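PDB 4HSQ: putative fimbrial subunit from Corynebacterium diphtheriae, which serves as the major pilin SpaD, a subunit that probably polymerises into the pilus shaft and contributes to cell adhesion. Local coordinates for residues 209-214 and 219-224; 213-218 and 246-251. One frame throughout, in Å; residues are numbered along the deposited sequence.

Contact 1: 209-214 and 219-224; sequences DFEDGK and ATKKFC
The carboxylate of Glu211 receives the ammonium group of Lys221 close to its own plane: NZ lies only 15° out of it and meets OE1 on the syn side. The salt bridge is short, 2.9 Å from Lys221 NZ to Glu211 OE1, and it uses one oxygen, since Glu211 OE2 stays 3.8 Å from the same nitrogen. Glu211 is nevertheless the second carboxylate here, because the principal partner of Lys221 NZ is Asp14 OD1, a salt bridge that reaches across to the Sgo0707 N2-type domain. The neighbouring flat group, the Phe210 ring, belongs to the hairpin itself, and Lys214 C lies 3.4 Å above one of its faces, displaced toward the rim.

Glu211 and Lys221 reach for one another from opposite directions. The glutamate has its CG wedged between backbone N and carbonyl carbon (chi1 73°) and then runs out extended. The lysine starts with CG anti to the backbone N and bends in the middle of its chain, which lays its tip across the oxygen: the line from NZ to OE1 is roughly perpendicular to the CE-NZ bond, and Lys221 CE is itself 3.3 Å from Glu211 OE1. Behind the glutamate stands a tight two-residue beta hairpin. Its type I' turn, with Asp212 and Gly213 both at positive phi, is closed by Glu211 N to Lys214 O at 3.0 Å and Lys214 N to Glu211 O at 3.2 Å.

This hairpin is a small excursion of the prealbumin-like (CnaB-type) domain, and Lys221 precedes strand 222-229 of that domain's antiparallel sheet, where Cys224 forms a disulfide with Cys173. The hairpin turn also meets the N2-type domain, Asp212 pairing through OD2 with Lys11 and through OD1 with Ala13 N.

Contact 2: 213-218 and 246-251; sequences GKEAAP and FTRAKI. With CA (calcium ion), chain B.
A single surface salt bridge, Glu215 with Arg248, joins the second strand of the small hairpin to the first turn of helix 248-252 in the prealbumin-like domain. The backbones stay well apart, with the CA atoms of Glu215 and Arg248 10.7 Å from each other, and the side chains cross at about a right angle. Arg248 NH2 alone faces the carboxylate: it donates to Glu215 OE2 over 2.8 Å, from 33° out of the carboxylate plane, and stands 2.9 Å from Glu215 OE1. OE2 sits at the guanidinium edge, near its plane. A two-pronged pairing would need two guanidinium nitrogens, one to each oxygen, in nearly coplanar groups; here the planes are 54° apart. Glu215 bends at chi2 (-84°) to bring its carboxylate to the arginine. Water 1 closes a second path, donating to Glu215 OE2 and accepting from Arg248 NH1.

Thr247 is the N-cap, its OG1 accepting from Lys250 N at 3.2 Å. One turn on, Ile251 O binds the calcium ion at 2.3 Å, with water 2 and ligands from Glu253, Asp260, Asp261 and Thr264 completing the site.

Arg248 NE makes a salt bridge with Asp209, and Tyr145 adds a cation-pi contact. The carboxylates of Asp209 and Glu215 thus balance the arginine's charge, while partners at all three nitrogens should limit the rotation of the guanidinium.

Contacts 1 and 2 are neighbouring contacts on one surface, their centres about 6 Å apart. They share Gly213 and Lys214, and hairpin 210-215 supplies one side of each: its first strand points Glu211 to Lys221, and its second carries Glu215. Along the chain, 209-214 runs through 213-218 directly into 219-224, whereas 246-251 returns only after strands 222-229 and 241-244. A probable backbone hydrogen bond from Ala216 N to Asp209 O closes the base of the hairpin, and the Asp209 carboxylate, bridged to Arg248, connects the start of contact 1 to the helix of contact 2. The hairpin thus reaches both the loop that enters strand 222-229 and the helix that supplies a backbone ligand to the calcium ion.

Contact 1: 209-214 and 219-224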
loop_
_atom_site.group_PDB
_atom_site.type_symbol
_atom_site.label_atom_id
_atom_site.label_comp_id
_atom_site.label_asym_id
_atom_site.label_seq_id
_atom_site.Cartn_x
_atom_site.Cartn_y
_atom_site.Cartn_z
ATOM N N ASP A 209 9.549 -7.273 -3.213
ATOM C CA ASP A 209 9.868 -7.690 -4.596
ATOM C C ASP A 209 8.971 -7.083 -5.676
ATOM O O ASP A 209 9.113 -7.400 -6.850
ATOM C CB ASP A 209 9.819 -9.243 -4.679
ATOM C CG ASP A 209 8.458 -9.820 -4.362
ATOM O OD1 ASP A 209 7.872 -9.425 -3.326
ATOM O OD2 ASP A 209 7.950 -10.613 -5.175
ATOM N N PHE A 210 8.015 -6.236 -5.284
ATOM C CA PHE A 210 7.078 -5.648 -6.232
ATOM C C PHE A 210 6.646 -4.334 -5.659
ATOM O O PHE A 210 6.199 -4.285 -4.505
ATOM C CB PHE A 210 5.908 -6.590 -6.436
ATOM C CG PHE A 210 5.056 -6.295 -7.637
ATOM C CD1 PHE A 210 4.027 -5.363 -7.565
ATOM C CD2 PHE A 210 5.236 -7.000 -8.829
ATOM C CE1 PHE A 210 3.218 -5.107 -8.670
ATOM C CE2 PHE A 210 4.409 -6.760 -9.927
ATOM C CZ PHE A 210 3.399 -5.820 -9.834
ATOM N N GLU A 211 6.812 -3.267 -6.433
ATOM C CA GLU A 211 6.461 -1.931 -5.948
ATOM C C GLU A 211 6.193 -0.996 -7.101
ATOM O O GLU A 211 6.713 -1.183 -8.220
ATOM C CB GLU A 211 7.543 -1.358 -5.007
ATOM C CG GLU A 211 8.816 -0.912 -5.693
ATOM C CD GLU A 211 10.029 -0.870 -4.791
ATOM O OE1 GLU A 211 9.874 -1.033 -3.556
ATOM O OE2 GLU A 211 11.140 -0.665 -5.326
ATOM N N ASP A 212 5.330 0.014 -6.836
ATOM C CA ASP A 212 4.944 1.001 -7.861
ATOM C C ASP A 212 4.363 0.321 -9.131
ATOM O O ASP A 212 4.527 0.821 -10.249
ATOM C CB ASP A 212 6.125 1.947 -8.217
ATOM C CG ASP A 212 6.674 2.751 -7.047
ATOM O OD1 ASP A 212 5.941 2.911 -6.024
ATOM O OD2 ASP A 212 7.822 3.235 -7.151
ATOM N N GLY A 213 3.638 -0.775 -8.929
ATOM C CA GLY A 213 2.942 -1.475 -9.988
ATOM C C GLY A 213 3.765 -2.412 -10.853
ATOM O O GLY A 213 3.232 -2.979 -11.806
ATOM N N LYS A 214 5.028 -2.652 -10.501
ATOM C CA LYS A 214 5.834 -3.564 -11.310
ATOM C C LYS A 214 6.843 -4.324 -10.448
ATOM O O LYS A 214 7.109 -3.933 -9.305
ATOM C CB LYS A 214 6.527 -2.788 -12.464
ATOM C CG LYS A 214 7.614 -1.836 -11.978
ATOM C CD LYS A 214 8.056 -0.809 -13.014
ATOM C CE LYS A 214 9.210 0.026 -12.492
ATOM N NZ LYS A 214 8.877 0.772 -11.236
ATOM N N ALA A 219 17.544 -6.098 -6.081
ATOM C CA ALA A 219 18.100 -5.248 -5.019
ATOM C C ALA A 219 18.077 -6.002 -3.685
ATOM O O ALA A 219 17.353 -6.992 -3.557
ATOM C CB ALA A 219 17.302 -3.950 -4.914
ATOM N N THR A 220 18.869 -5.546 -2.701
ATOM C CA THR A 220 18.966 -6.220 -1.401
ATOM C C THR A 220 18.052 -5.531 -0.341
ATOM O O THR A 220 18.459 -5.347 0.803
ATOM C CB THR A 220 20.446 -6.325 -0.962
ATOM O OG1 THR A 220 21.051 -5.035 -1.036
ATOM C CG2 THR A 220 21.245 -7.310 -1.814
ATOM N N LYS A 221 16.814 -5.214 -0.719
ATOM C CA LYS A 221 15.802 -4.591 0.151
ATOM C C LYS A 221 15.158 -5.648 1.077
ATOM O O LYS A 221 14.598 -6.628 0.596
ATOM C CB LYS A 221 14.743 -3.902 -0.718
ATOM C CG LYS A 221 13.621 -3.226 0.045
ATOM C CD LYS A 221 13.424 -1.797 -0.436
ATOM C CE LYS A 221 12.225 -1.633 -1.336
ATOM N NZ LYS A 221 11.985 -0.199 -1.685
ATOM N N LYS A 222 15.274 -5.462 2.409
ATOM C CA LYS A 222 14.687 -6.383 3.393
ATOM C C LYS A 222 14.099 -5.609 4.567
ATOM O O LYS A 222 14.256 -4.389 4.653
ATOM C CB LYS A 222 15.752 -7.344 3.942
ATOM C CG LYS A 222 16.225 -8.397 2.965
ATOM C CD LYS A 222 17.548 -8.950 3.393
ATOM C CE LYS A 222 17.785 -10.242 2.676
ATOM N NZ LYS A 222 17.401 -11.397 3.525
ATOM N N PHE A 223 13.437 -6.331 5.466
ATOM C CA PHE A 223 13.016 -5.802 6.757
ATOM C C PHE A 223 13.888 -6.483 7.788
ATOM O O PHE A 223 14.356 -7.593 7.550
ATOM C CB PHE A 223 11.518 -6.034 7.040
ATOM C CG PHE A 223 10.618 -5.103 6.276
ATOM C CD1 PHE A 223 10.468 -3.774 6.667
ATOM C CD2 PHE A 223 9.868 -5.564 5.200
ATOM C CE1 PHE A 223 9.621 -2.917 5.971
ATOM C CE2 PHE A 223 9.015 -4.707 4.516
ATOM C CZ PHE A 223 8.914 -3.390 4.888
ATOM N N CYS A 224 14.081 -5.847 8.935
ATOM C CA CYS A 224 14.875 -6.390 10.023
ATOM C C CYS A 224 14.094 -6.199 11.314
ATOM O O CYS A 224 13.567 -5.118 11.545
ATOM C CB CYS A 224 16.240 -5.698 10.094
ATOM S SG CYS A 224 17.482 -6.403 8.979
#

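Contact 2: 213-218 and 246-251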
loop_
_atom_site.group_PDB
_atom_site.type_symbol
_atom_site.label_atom_id
_atom_site.label_comp_id
_atom_site.label_asym_id
_atom_site.label_seq_id
_atom_site.Cartn_x
_atom_site.Cartn_y
_atom_site.Cartn_z
ATOM N N GLY A 213 3.638 -0.775 -8.929
ATOM C CA GLY A 213 2.942 -1.475 -9.988
ATOM C C GLY A 213 3.765 -2.412 -10.853
ATOM O O GLY A 213 3.232 -2.979 -11.806
ATOM N N LYS A 214 5.028 -2.652 -10.501
ATOM C CA LYS A 214 5.834 -3.564 -11.310
ATOM C C LYS A 214 6.843 -4.324 -10.448
ATOM O O LYS A 214 7.109 -3.933 -9.305
ATOM C CB LYS A 214 6.527 -2.788 -12.464
ATOM C CG LYS A 214 7.614 -1.836 -11.978
ATOM C CD LYS A 214 8.056 -0.809 -13.014
ATOM C CE LYS A 214 9.210 0.026 -12.492
ATOM N NZ LYS A 214 8.877 0.772 -11.236
ATOM N N GLU A 215 7.430 -5.400 -11.006
ATOM C CA GLU A 215 8.483 -6.162 -10.308
ATOM C C GLU A 215 9.606 -5.230 -9.921
ATOM O O GLU A 215 9.935 -4.336 -10.695
ATOM C CB GLU A 215 9.038 -7.287 -11.208
ATOM C CG GLU A 215 7.977 -8.263 -11.684
ATOM C CD GLU A 215 7.620 -9.389 -10.734
ATOM O OE1 GLU A 215 8.412 -9.662 -9.802
ATOM O OE2 GLU A 215 6.554 -10.017 -10.937
ATOM N N ALA A 216 10.158 -5.372 -8.711
ATOM C CA ALA A 216 11.249 -4.492 -8.331
ATOM C C ALA A 216 12.514 -4.945 -9.055
ATOM O O ALA A 216 12.662 -6.132 -9.359
ATOM C CB ALA A 216 11.453 -4.509 -6.826
ATOM N N ALA A 217 13.411 -4.013 -9.367
ATOM C CA ALA A 217 14.677 -4.408 -9.992
ATOM C C ALA A 217 15.486 -5.213 -8.950
ATOM O O ALA A 217 15.302 -4.949 -7.745
ATOM C CB ALA A 217 15.440 -3.169 -10.437
ATOM N N PRO A 218 16.306 -6.237 -9.333
ATOM C CA PRO A 218 17.073 -6.976 -8.303
ATOM C C PRO A 218 17.828 -5.999 -7.392
ATOM O O PRO A 218 18.532 -5.099 -7.875
ATOM C CB PRO A 218 18.014 -7.873 -9.126
ATOM C CG PRO A 218 17.290 -8.060 -10.418
ATOM C CD PRO A 218 16.640 -6.724 -10.690
ATOM N N PHE A 246 10.912 -10.510 2.852
ATOM C CA PHE A 246 9.468 -10.275 2.801
ATOM C C PHE A 246 8.938 -10.118 1.367
ATOM O O PHE A 246 8.385 -9.099 0.979
ATOM C CB PHE A 246 9.154 -9.065 3.680
ATOM C CG PHE A 246 7.755 -9.051 4.226
ATOM C CD1 PHE A 246 7.357 -9.974 5.191
ATOM C CD2 PHE A 246 6.827 -8.125 3.770
ATOM C CE1 PHE A 246 6.051 -9.955 5.703
ATOM C CE2 PHE A 246 5.528 -8.120 4.267
ATOM C CZ PHE A 246 5.161 -9.006 5.251
ATOM N N THR A 247 9.027 -11.206 0.613
ATOM C CA THR A 247 8.584 -11.272 -0.783
ATOM C C THR A 247 7.233 -11.968 -0.898
ATOM O O THR A 247 6.859 -12.757 -0.027
ATOM C CB THR A 247 9.622 -11.990 -1.648
ATOM O OG1 THR A 247 9.644 -13.372 -1.264
ATOM C CG2 THR A 247 11.024 -11.354 -1.537
ATOM N N ARG A 248 6.507 -11.684 -1.975
ATOM C CA ARG A 248 5.235 -12.357 -2.264
ATOM C C ARG A 248 5.348 -13.891 -2.144
ATOM O O ARG A 248 4.497 -14.530 -1.507
ATOM C CB ARG A 248 4.770 -12.003 -3.689
ATOM C CG ARG A 248 4.272 -10.555 -3.840
ATOM C CD ARG A 248 3.959 -10.237 -5.284
ATOM N NE ARG A 248 5.133 -10.322 -6.153
ATOM C CZ ARG A 248 5.071 -10.362 -7.480
ATOM N NH1 ARG A 248 3.897 -10.296 -8.098
ATOM N NH2 ARG A 248 6.174 -10.481 -8.195
ATOM N N ALA A 249 6.386 -14.483 -2.770
ATOM C CA ALA A 249 6.599 -15.937 -2.776
ATOM C C ALA A 249 6.861 -16.473 -1.368
ATOM O O ALA A 249 6.259 -17.503 -0.993
ATOM C CB ALA A 249 7.744 -16.302 -3.702
ATOM N N LYS A 250 7.689 -15.772 -0.568
ATOM C CA LYS A 250 7.959 -16.218 0.814
ATOM C C LYS A 250 6.711 -16.125 1.708
ATOM O O LYS A 250 6.439 -17.031 2.484
ATOM C CB LYS A 250 9.112 -15.434 1.465
ATOM C CG LYS A 250 10.495 -15.820 0.920
ATOM C CD LYS A 250 11.071 -17.086 1.573
ATOM C CE LYS A 250 12.425 -17.462 1.015
ATOM N NZ LYS A 250 13.489 -16.503 1.421
ATOM N N ILE A 251 5.936 -15.075 1.547
ATOM C CA ILE A 251 4.709 -14.858 2.345
ATOM C C ILE A 251 3.666 -15.921 2.002
ATOM O O ILE A 251 3.013 -16.460 2.897
ATOM C CB ILE A 251 4.168 -13.438 2.079
ATOM C CG1 ILE A 251 5.143 -12.366 2.598
ATOM C CG2 ILE A 251 2.730 -13.252 2.646
ATOM C CD1 ILE A 251 4.888 -10.960 2.033
HETATM CA CA CA B . 2.822 -17.693 4.803
HETATM O O HOH W 1 3.551 -10.100 -10.908
HETATM O O HOH W 2 5.299 -17.622 4.779
#